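Side-chain contacts in DNA repair protein RAD7 (Saccharomyces cerevisiae, PDB 5ZB2), which is a component of the yeast global genome repair complex, promoting nucleotide excision repair of damaged, nontranscribed DNA, and interacts with Elc1: residues Glu116-Ile121 / Lys129-Asp134; Gly153-Phe158 / Ser172-Asn177; Arg236-Leu241 / Ala260-Lys265; Asn294-Cys299 / Ile313-Asn318. All blocks are in the same frame, centred on the assembly; numbering follows the deposited sequence.

Interaction 1. Residues Glu116-Ile121 / Lys129-Asp134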
# COMPACT_ATOMS: atom_id res chain seq x y z
N GLU A 116 -9.61 1.53 -4.09
CA GLU A 116 -9.13 0.85 -2.89
C GLU A 116 -9.11 1.79 -1.69
O GLU A 116 -9.46 1.38 -0.58
CB GLU A 116 -7.74 0.26 -3.15
CG GLU A 116 -7.12 -0.45 -1.96
CD GLU A 116 -5.76 -1.04 -2.29
OE1 GLU A 116 -5.55 -2.23 -1.97
OE2 GLU A 116 -4.91 -0.33 -2.87
N SER A 117 -8.69 3.04 -1.89
CA SER A 117 -8.66 4.00 -0.79
C SER A 117 -10.06 4.22 -0.22
O SER A 117 -10.23 4.25 1.01
CB SER A 117 -8.08 5.33 -1.26
OG SER A 117 -6.78 5.16 -1.80
N LEU A 118 -11.06 4.36 -1.09
CA LEU A 118 -12.42 4.63 -0.62
C LEU A 118 -12.98 3.46 0.17
O LEU A 118 -13.65 3.66 1.19
CB LEU A 118 -13.32 4.96 -1.81
CG LEU A 118 -14.74 5.44 -1.49
CD1 LEU A 118 -14.73 6.68 -0.61
CD2 LEU A 118 -15.50 5.69 -2.79
N LEU A 119 -12.72 2.23 -0.28
CA LEU A 119 -13.25 1.06 0.43
C LEU A 119 -12.50 0.79 1.73
O LEU A 119 -13.08 0.25 2.67
CB LEU A 119 -13.21 -0.17 -0.49
CG LEU A 119 -13.97 -0.03 -1.81
CD1 LEU A 119 -13.99 -1.36 -2.55
CD2 LEU A 119 -15.39 0.48 -1.60
N TYR A 120 -11.21 1.15 1.80
CA TYR A 120 -10.52 1.11 3.09
C TYR A 120 -11.21 2.00 4.11
O TYR A 120 -11.43 1.61 5.26
CB TYR A 120 -9.06 1.54 2.91
CG TYR A 120 -8.06 0.42 2.78
CD1 TYR A 120 -8.06 -0.42 1.67
CD2 TYR A 120 -7.09 0.21 3.75
CE1 TYR A 120 -7.13 -1.44 1.54
CE2 TYR A 120 -6.15 -0.80 3.63
CZ TYR A 120 -6.18 -1.62 2.52
OH TYR A 120 -5.25 -2.63 2.41
N ILE A 121 -11.56 3.23 3.70
CA ILE A 121 -12.23 4.16 4.60
C ILE A 121 -13.54 3.57 5.11
O ILE A 121 -13.83 3.61 6.31
CB ILE A 121 -12.45 5.51 3.89
CG1 ILE A 121 -11.11 6.22 3.71
CG2 ILE A 121 -13.42 6.40 4.66
CD1 ILE A 121 -11.16 7.40 2.78
N LYS A 129 -19.34 8.02 10.42
CA LYS A 129 -20.71 8.40 10.10
C LYS A 129 -20.79 9.65 9.23
O LYS A 129 -21.89 9.95 8.74
CB LYS A 129 -21.52 8.62 11.38
CG LYS A 129 -21.01 9.76 12.25
CD LYS A 129 -21.75 9.85 13.57
CE LYS A 129 -21.22 11.01 14.41
NZ LYS A 129 -21.97 11.17 15.69
N SER A 130 -19.69 10.36 9.01
CA SER A 130 -19.69 11.59 8.23
C SER A 130 -18.46 11.62 7.33
O SER A 130 -17.33 11.48 7.80
CB SER A 130 -19.68 12.82 9.15
OG SER A 130 -19.39 14.00 8.42
N LEU A 131 -18.69 11.82 6.03
CA LEU A 131 -17.60 11.89 5.06
C LEU A 131 -17.84 13.06 4.11
O LEU A 131 -18.90 13.15 3.49
CB LEU A 131 -17.47 10.58 4.27
CG LEU A 131 -16.23 10.44 3.38
CD1 LEU A 131 -14.94 10.47 4.20
CD2 LEU A 131 -16.29 9.15 2.56
N ASN A 132 -16.85 13.95 4.01
CA ASN A 132 -16.88 15.09 3.11
C ASN A 132 -15.69 14.98 2.16
O ASN A 132 -14.54 14.95 2.60
CB ASN A 132 -16.82 16.40 3.89
CG ASN A 132 -17.02 17.64 3.02
OD1 ASN A 132 -16.68 17.65 1.84
ND2 ASN A 132 -17.59 18.68 3.61
N LEU A 133 -15.98 14.89 0.86
CA LEU A 133 -14.95 14.72 -0.17
C LEU A 133 -15.08 15.82 -1.22
O LEU A 133 -16.17 16.03 -1.76
CB LEU A 133 -15.05 13.35 -0.84
CG LEU A 133 -15.00 12.11 0.06
CD1 LEU A 133 -15.22 10.85 -0.77
CD2 LEU A 133 -13.68 12.03 0.82
N ASP A 134 -13.97 16.48 -1.52
CA ASP A 134 -13.93 17.53 -2.52
C ASP A 134 -12.87 17.19 -3.57
O ASP A 134 -11.68 17.26 -3.30
CB ASP A 134 -13.62 18.88 -1.88
CG ASP A 134 -13.56 20.01 -2.89
OD1 ASP A 134 -14.01 19.81 -4.03
OD2 ASP A 134 -13.06 21.10 -2.53
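Leu118 pushes one methyl into the shallow notch between Leu131 and Leu133 of the neighbouring strand. Its CD1 lies 4.3 Å from Leu131 CD2 and 4.2 Å from Leu133 CD1. Those two strand methyls are themselves only 3.9 Å apart (Leu131 CD2 to Leu133 CD1), so a single helix methyl bridges both rims of the notch. With CG anti to the backbone N (chi1 -173°), Leu118 brings this methyl to the strand although the side chain does not set out straight at it. One turn on, Ile121 meets the other prong of Leu131: its branch methyl CG2 rests 4.4 Å from Leu131 CD1. The isobutyl fork of Leu131 is thus shared, one tip for each helix residue. This is the hydrophobic filling of a leucine-rich-repeat solenoid, with Leu131 and Leu133 projecting inward from strand 130-134 at alternate positions. Residues 116-121 of the helix run nearly antiparallel to that strand, the two segment axes 12.2 Å apart at closest approach. Trp144 and Phe147 of helix 141-150 pack against Leu118, and Phe147 also reaches Leu131. Leu128 touches Ile121 from the loop before the strand. On a different side of the helix, Tyr120 touches a bound polyether molecule.

Interaction 2. Residues Gly153-Phe158 / Ser172-Asn177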
# COMPACT_ATOMS: atom_id res chain seq x y z
N GLY A 153 -27.01 2.42 6.18
CA GLY A 153 -27.46 2.56 7.54
C GLY A 153 -26.48 3.23 8.48
O GLY A 153 -26.84 3.49 9.64
N ARG A 154 -25.26 3.52 8.03
CA ARG A 154 -24.24 4.14 8.87
C ARG A 154 -23.98 5.60 8.52
O ARG A 154 -23.56 6.37 9.39
CB ARG A 154 -22.91 3.38 8.75
CG ARG A 154 -22.98 1.90 9.09
CD ARG A 154 -21.79 1.15 8.49
NE ARG A 154 -20.52 1.81 8.78
CZ ARG A 154 -19.38 1.56 8.15
NH1 ARG A 154 -19.33 0.67 7.17
NH2 ARG A 154 -18.28 2.22 8.50
N LEU A 155 -24.20 5.99 7.27
CA LEU A 155 -23.80 7.30 6.77
C LEU A 155 -24.89 8.32 7.11
O LEU A 155 -25.99 8.29 6.55
CB LEU A 155 -23.56 7.24 5.27
CG LEU A 155 -22.85 8.42 4.62
CD1 LEU A 155 -21.46 8.63 5.22
CD2 LEU A 155 -22.76 8.19 3.12
N GLU A 156 -24.57 9.24 8.03
CA GLU A 156 -25.48 10.31 8.41
C GLU A 156 -25.18 11.63 7.72
O GLU A 156 -26.06 12.50 7.66
CB GLU A 156 -25.43 10.53 9.93
CG GLU A 156 -25.87 9.32 10.74
CD GLU A 156 -25.54 9.45 12.22
OE1 GLU A 156 -25.58 8.42 12.92
OE2 GLU A 156 -25.24 10.57 12.67
N GLU A 157 -23.97 11.81 7.19
CA GLU A 157 -23.55 13.07 6.59
C GLU A 157 -22.67 12.77 5.39
O GLU A 157 -21.65 12.08 5.52
CB GLU A 157 -22.81 13.94 7.60
CG GLU A 157 -22.35 15.28 7.06
CD GLU A 157 -21.93 16.24 8.15
OE1 GLU A 157 -21.06 15.87 8.96
OE2 GLU A 157 -22.49 17.36 8.20
N PHE A 158 -23.06 13.28 4.22
CA PHE A 158 -22.29 13.06 3.00
C PHE A 158 -22.30 14.34 2.18
O PHE A 158 -23.36 14.84 1.80
CB PHE A 158 -22.85 11.90 2.18
CG PHE A 158 -22.01 11.54 0.99
CD1 PHE A 158 -20.77 10.93 1.15
CD2 PHE A 158 -22.46 11.80 -0.30
CE1 PHE A 158 -19.99 10.60 0.06
CE2 PHE A 158 -21.68 11.47 -1.40
CZ PHE A 158 -20.45 10.87 -1.22
N SER A 172 -28.77 8.09 -6.89
CA SER A 172 -29.82 7.14 -6.56
C SER A 172 -29.32 6.09 -5.57
O SER A 172 -30.02 5.75 -4.61
CB SER A 172 -30.36 6.47 -7.82
OG SER A 172 -31.03 7.41 -8.65
N ASN A 173 -28.11 5.57 -5.79
CA ASN A 173 -27.58 4.56 -4.88
C ASN A 173 -27.28 5.15 -3.50
O ASN A 173 -27.39 4.44 -2.50
CB ASN A 173 -26.33 3.92 -5.47
CG ASN A 173 -26.61 3.15 -6.75
OD1 ASN A 173 -25.95 3.35 -7.77
ND2 ASN A 173 -27.60 2.27 -6.70
N LEU A 174 -26.88 6.42 -3.44
CA LEU A 174 -26.74 7.08 -2.15
C LEU A 174 -28.07 7.13 -1.42
O LEU A 174 -28.17 6.79 -0.23
CB LEU A 174 -26.18 8.49 -2.33
CG LEU A 174 -26.27 9.39 -1.09
CD1 LEU A 174 -25.48 8.78 0.06
CD2 LEU A 174 -25.78 10.80 -1.38
N LEU A 175 -29.12 7.57 -2.11
CA LEU A 175 -30.42 7.74 -1.47
C LEU A 175 -31.05 6.40 -1.14
O LEU A 175 -31.60 6.22 -0.05
CB LEU A 175 -31.34 8.56 -2.38
CG LEU A 175 -30.87 9.99 -2.65
CD1 LEU A 175 -31.78 10.67 -3.65
CD2 LEU A 175 -30.79 10.78 -1.35
N ILE A 176 -30.98 5.44 -2.07
CA ILE A 176 -31.53 4.12 -1.82
C ILE A 176 -30.88 3.48 -0.60
O ILE A 176 -31.56 2.90 0.25
CB ILE A 176 -31.39 3.24 -3.08
CG1 ILE A 176 -32.33 3.74 -4.18
CG2 ILE A 176 -31.69 1.77 -2.75
CD1 ILE A 176 -32.17 3.03 -5.51
N ASN A 177 -29.55 3.59 -0.48
CA ASN A 177 -28.84 2.89 0.58
C ASN A 177 -28.75 3.68 1.88
O ASN A 177 -28.67 3.08 2.96
CB ASN A 177 -27.42 2.54 0.12
CG ASN A 177 -27.40 1.38 -0.86
OD1 ASN A 177 -27.50 0.22 -0.46
ND2 ASN A 177 -27.28 1.70 -2.14
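The carbonyl oxygen of Asn173 is gripped by two donors from Asn177, the residue that meets Gly153 across the contact. One is the ordinary helical backbone N-H, and the other is the side-chain amide, with Asn177 ND2 2.8 Å from Asn173 O and an N-H...O angle of 163°. The acceptor lies almost in the amide plane of Asn177, while the donor is tilted modestly from the carbonyl plane of Asn173. This folds the Asn177 side chain back against its own helix, and it is the backbone that faces the turn: Asn177 O lies 3.7 Å from Gly153 N, a near approach rather than a bond. Gly153 has positive phi, a conformation that suits glycine.

The apolar half of the contact depends on Leu174, whose two methyls part company. CD1 comes within 4.1 Å of Leu155 CD2, the two side chains crossing at about a right angle. CD2 lies closer to the aromatic ring, 3.6 Å from Phe158 CD2, approaching it obliquely. Phe158 has CG anti to its N (chi1 -174°), which carries the ring from strand 157-161 in toward helix 168-178. There it also makes an edge-to-face pair with Phe148 of helix 141-150. Leu155 and Phe158 occupy inward-facing positions of a leucine-rich-repeat segment. Across this interface the cohesion is therefore dispersive and shape-dependent, whereas the directional bonding of Asn177 stays within the helix.

Interaction 3. Residues Arg236-Leu241 / Ala260-Lys265; sequences RTLRKL and AFIPEK
Leu238 turns CG anti to its backbone N (chi1 -165°), and Ile262 folds its CG1 arm through two successive turns near -60° (chi2 -67°), bringing the tips of both side chains to the same spot. Leu238 CD2 and Ile262 CD1 meet there methyl to methyl at 4.4 Å, a light touch between two buried residues. Ile262 is the first residue beyond helix 251-261 to abandon helical backbone angles, so its side chain is delivered by the chain as it unwinds.

The rest of the contact lies nearer the surface and is made largely by backbone on one side. The ring of Pro263 sits against the peptide of Arg236, with CG 3.8 Å and CD 4.0 Å from Arg236 O, and CD 4.1 Å from Arg236 CA. The long side chain of Arg236 starts away from residues 260-265, and the closest approaches of this arginine are made by main-chain atoms. Its N also passes 3.8 Å from Phe261 O, too loose to count as a bond.

Within the leucine-rich-repeat solenoid, the contact joins the turn leading into strand 240-244 to the exit of helix 251-261. Phe287 of helix 281-290 packs on Ile262 and Leu268 reaches Leu238, while strands 210-214 and 270-272 both border strand 240-244.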
# COMPACT_ATOMS: atom_id res chain seq x y z
N ARG A 236 -38.37 22.04 9.39
CA ARG A 236 -38.59 22.13 10.83
C ARG A 236 -37.28 22.10 11.60
O ARG A 236 -37.11 22.85 12.57
CB ARG A 236 -39.52 21.00 11.27
CG ARG A 236 -39.75 20.89 12.77
CD ARG A 236 -40.74 19.78 13.08
NE ARG A 236 -40.44 18.56 12.32
CZ ARG A 236 -39.65 17.58 12.74
NH1 ARG A 236 -39.07 17.63 13.93
NH2 ARG A 236 -39.45 16.52 11.96
N THR A 237 -36.34 21.23 11.20
CA THR A 237 -35.09 21.04 11.94
C THR A 237 -33.88 21.60 11.20
O THR A 237 -32.74 21.32 11.60
CB THR A 237 -34.88 19.55 12.23
OG1 THR A 237 -34.99 18.81 11.01
CG2 THR A 237 -35.91 19.04 13.22
N LEU A 238 -34.09 22.40 10.16
CA LEU A 238 -33.00 22.86 9.32
C LEU A 238 -32.14 23.87 10.06
O LEU A 238 -32.63 24.91 10.51
CB LEU A 238 -33.57 23.47 8.04
CG LEU A 238 -32.63 23.69 6.86
CD1 LEU A 238 -31.90 22.41 6.47
CD2 LEU A 238 -33.43 24.22 5.68
N ARG A 239 -30.84 23.57 10.20
CA ARG A 239 -29.89 24.50 10.79
C ARG A 239 -28.90 25.09 9.78
O ARG A 239 -28.25 26.09 10.09
CB ARG A 239 -29.10 23.81 11.91
CG ARG A 239 -29.97 23.18 12.99
CD ARG A 239 -29.17 22.83 14.24
NE ARG A 239 -28.03 21.95 13.95
CZ ARG A 239 -28.03 20.63 14.10
NH1 ARG A 239 -29.10 19.99 14.54
NH2 ARG A 239 -26.93 19.94 13.80
N LYS A 240 -28.79 24.51 8.59
CA LYS A 240 -27.87 24.99 7.57
C LYS A 240 -28.53 24.85 6.21
O LYS A 240 -28.82 23.73 5.78
CB LYS A 240 -26.54 24.22 7.61
CG LYS A 240 -25.54 24.60 6.53
CD LYS A 240 -24.25 23.81 6.67
CE LYS A 240 -23.16 24.31 5.74
NZ LYS A 240 -21.87 23.59 5.96
N LEU A 241 -28.75 25.98 5.54
CA LEU A 241 -29.30 25.98 4.18
C LEU A 241 -28.37 26.77 3.27
O LEU A 241 -28.16 27.96 3.48
CB LEU A 241 -30.71 26.59 4.16
CG LEU A 241 -31.38 26.64 2.79
CD1 LEU A 241 -31.59 25.23 2.24
CD2 LEU A 241 -32.70 27.39 2.86
N ALA A 260 -43.33 29.27 4.53
CA ALA A 260 -44.33 28.28 4.90
C ALA A 260 -43.80 27.31 5.95
O ALA A 260 -44.51 26.97 6.90
CB ALA A 260 -44.80 27.51 3.66
N PHE A 261 -42.55 26.86 5.80
CA PHE A 261 -42.08 25.68 6.51
C PHE A 261 -40.92 25.92 7.46
O PHE A 261 -40.45 24.95 8.08
CB PHE A 261 -41.68 24.60 5.49
CG PHE A 261 -42.80 24.18 4.59
CD1 PHE A 261 -43.93 23.56 5.10
CD2 PHE A 261 -42.71 24.38 3.22
CE1 PHE A 261 -44.96 23.17 4.27
CE2 PHE A 261 -43.74 23.99 2.39
CZ PHE A 261 -44.86 23.38 2.91
N ILE A 262 -40.43 27.14 7.61
CA ILE A 262 -39.40 27.44 8.60
C ILE A 262 -40.11 27.92 9.87
O ILE A 262 -40.90 28.87 9.80
CB ILE A 262 -38.40 28.49 8.10
CG1 ILE A 262 -37.64 27.98 6.86
CG2 ILE A 262 -37.42 28.87 9.20
CD1 ILE A 262 -36.70 26.81 7.13
N PRO A 263 -39.85 27.32 11.03
CA PRO A 263 -40.55 27.76 12.24
C PRO A 263 -40.12 29.15 12.68
O PRO A 263 -38.99 29.58 12.44
CB PRO A 263 -40.16 26.70 13.28
CG PRO A 263 -38.85 26.19 12.81
CD PRO A 263 -38.91 26.23 11.31
N GLU A 264 -41.05 29.84 13.34
CA GLU A 264 -40.78 31.20 13.80
C GLU A 264 -39.59 31.23 14.75
O GLU A 264 -38.77 32.16 14.71
CB GLU A 264 -42.02 31.79 14.48
CG GLU A 264 -43.30 31.62 13.67
CD GLU A 264 -44.46 32.43 14.22
OE1 GLU A 264 -44.78 33.49 13.63
OE2 GLU A 264 -45.05 32.02 15.24
N LYS A 265 -39.48 30.23 15.62
CA LYS A 265 -38.28 30.01 16.42
C LYS A 265 -37.30 29.27 15.51
O LYS A 265 -37.13 28.05 15.56
CB LYS A 265 -38.59 29.21 17.68
CG LYS A 265 -39.82 29.68 18.44
CD LYS A 265 -39.70 31.12 18.88
CE LYS A 265 -40.95 31.58 19.61
NZ LYS A 265 -40.87 33.01 20.01

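Interaction 4. Residues Asn294-Cys299 / Ile313-Asn318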
# COMPACT_ATOMS: atom_id res chain seq x y z
N ASN A 294 -32.25 34.09 15.95
CA ASN A 294 -31.37 34.35 17.08
C ASN A 294 -30.12 33.47 17.08
O ASN A 294 -29.25 33.68 17.93
CB ASN A 294 -32.13 34.14 18.39
CG ASN A 294 -33.24 35.15 18.59
OD1 ASN A 294 -33.12 36.31 18.19
ND2 ASN A 294 -34.32 34.72 19.23
N ASN A 295 -30.02 32.51 16.17
CA ASN A 295 -28.88 31.59 16.14
C ASN A 295 -28.06 31.71 14.86
O ASN A 295 -27.17 30.88 14.63
CB ASN A 295 -29.37 30.15 16.31
CG ASN A 295 -30.16 29.95 17.59
OD1 ASN A 295 -31.39 30.02 17.59
ND2 ASN A 295 -29.46 29.70 18.69
N LEU A 296 -28.34 32.70 14.02
CA LEU A 296 -27.66 32.80 12.73
C LEU A 296 -26.22 33.25 12.94
O LEU A 296 -25.97 34.36 13.42
CB LEU A 296 -28.41 33.76 11.82
CG LEU A 296 -27.98 33.77 10.35
CD1 LEU A 296 -28.21 32.42 9.69
CD2 LEU A 296 -28.71 34.87 9.59
N ILE A 297 -25.28 32.39 12.58
CA ILE A 297 -23.86 32.65 12.75
C ILE A 297 -23.23 33.16 11.46
O ILE A 297 -22.35 34.02 11.50
CB ILE A 297 -23.15 31.37 13.26
CG1 ILE A 297 -23.69 30.96 14.63
CG2 ILE A 297 -21.64 31.55 13.30
CD1 ILE A 297 -23.47 31.99 15.73
N GLU A 298 -23.67 32.63 10.32
CA GLU A 298 -23.09 32.96 9.03
C GLU A 298 -24.21 33.19 8.04
O GLU A 298 -25.18 32.42 7.99
CB GLU A 298 -22.18 31.82 8.55
CG GLU A 298 -21.39 32.13 7.30
CD GLU A 298 -20.55 30.95 6.85
OE1 GLU A 298 -20.66 30.54 5.68
OE2 GLU A 298 -19.77 30.43 7.69
N CYS A 299 -24.08 34.25 7.24
CA CYS A 299 -25.09 34.58 6.24
C CYS A 299 -24.41 35.22 5.04
O CYS A 299 -23.58 36.12 5.20
CB CYS A 299 -26.14 35.53 6.82
SG CYS A 299 -27.46 35.92 5.65
N ILE A 313 -32.08 45.08 6.83
CA ILE A 313 -32.58 45.64 8.08
C ILE A 313 -33.47 44.63 8.80
O ILE A 313 -33.31 44.37 9.99
CB ILE A 313 -33.32 46.97 7.82
CG1 ILE A 313 -32.34 48.02 7.29
CG2 ILE A 313 -34.01 47.48 9.09
CD1 ILE A 313 -32.98 49.34 6.90
N GLU A 314 -34.43 44.05 8.07
CA GLU A 314 -35.30 43.05 8.67
C GLU A 314 -34.49 41.87 9.22
O GLU A 314 -34.83 41.31 10.26
CB GLU A 314 -36.33 42.57 7.66
CG GLU A 314 -37.37 43.61 7.26
CD GLU A 314 -38.30 44.00 8.40
OE1 GLU A 314 -38.30 43.33 9.45
OE2 GLU A 314 -39.05 45.00 8.24
N LEU A 315 -33.42 41.49 8.52
CA LEU A 315 -32.56 40.42 9.01
C LEU A 315 -31.95 40.78 10.36
O LEU A 315 -32.04 40.01 11.32
CB LEU A 315 -31.46 40.11 7.99
CG LEU A 315 -30.36 39.14 8.43
CD1 LEU A 315 -30.93 37.75 8.67
CD2 LEU A 315 -29.24 39.08 7.39
N LEU A 316 -31.34 41.96 10.45
CA LEU A 316 -30.65 42.35 11.67
C LEU A 316 -31.63 42.56 12.83
O LEU A 316 -31.36 42.13 13.96
CB LEU A 316 -29.85 43.63 11.43
CG LEU A 316 -28.77 43.55 10.34
CD1 LEU A 316 -28.28 44.93 9.99
CD2 LEU A 316 -27.61 42.67 10.79
N LEU A 317 -32.76 43.20 12.57
CA LEU A 317 -33.70 43.53 13.63
C LEU A 317 -34.52 42.34 14.12
O LEU A 317 -35.23 42.48 15.12
CB LEU A 317 -34.65 44.64 13.16
CG LEU A 317 -34.16 46.08 13.38
CD1 LEU A 317 -32.77 46.28 12.80
CD2 LEU A 317 -35.14 47.07 12.76
N ASN A 318 -34.45 41.19 13.45
CA ASN A 318 -35.22 40.02 13.84
C ASN A 318 -34.33 38.92 14.43
O ASN A 318 -34.57 37.73 14.23
CB ASN A 318 -36.03 39.49 12.66
CG ASN A 318 -37.29 40.31 12.40
OD1 ASN A 318 -38.35 40.02 12.94
ND2 ASN A 318 -37.16 41.34 11.57
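Leu315 divides its two methyls between Leu296 and Cys299, and the close packing of the contact is concentrated there. Its CD1 lies 3.8 Å from Leu296 CD2, the two leucine side chains crossing nearly perpendicularly, and its CD2 rests 4.0 Å from Cys299 SG. In Cys299 the sulfur stands anti to the backbone N (chi1 -177°), which aims it from strand 298-300 at helix 309-320. All three residues are buried, and Phe288 of helix 281-290 and Leu293 also pack on Leu315.

Toward the surface the fit slackens. Exposed Asn294 and partly exposed Asn318 approach only as far as 4.4 Å, between Asn294 OD1 and Asn318 O, two oxygens that make no bond with each other. Asn318 instead spends its amide on its own helix: ND2 is 2.7 Å from Glu314 O, in the carbonyl plane and on a lone pair, with an N-H...O angle of 160°. A second, weak bond reaches Glu314 OE1 at 3.1 Å from the same ND2. A wider pi-type turn spans 316-318, and Asn318 N makes a weak bond to Leu315 O.

Cys299 on strand 298-300 and Leu296 in the loop just before it both point inward in the leucine-rich-repeat solenoid. The thiol serves here as an apolar surface against a methyl, and cohesion between the segments comes from dispersion, while the Asn318 amide is spent on bonds to Glu314 within its own helix.

All four contacts repeat one theme along the leucine-rich-repeat solenoid of this C-terminal part of the protein: residues in or just before a parallel strand meet a helix or its end. Interactions 1 and 2 are direct neighbours, their centres 13 Å apart, joined by Ser130 OG to Glu157 OE1 (2.6 Å) and Lys129 O to Glu156 N (2.9 Å), both probable hydrogen bonds. Interactions 3 and 4, with centres 14 Å apart, do not touch, and strand 270-272 lies between theirs. Interactions 1 and 4 are about 35 Å apart between centres. Segment 116-121 of interaction 1 carries Tyr120, which touches the longest polyether, whereas the side chain of Ile121 is about 12 Å from that molecule.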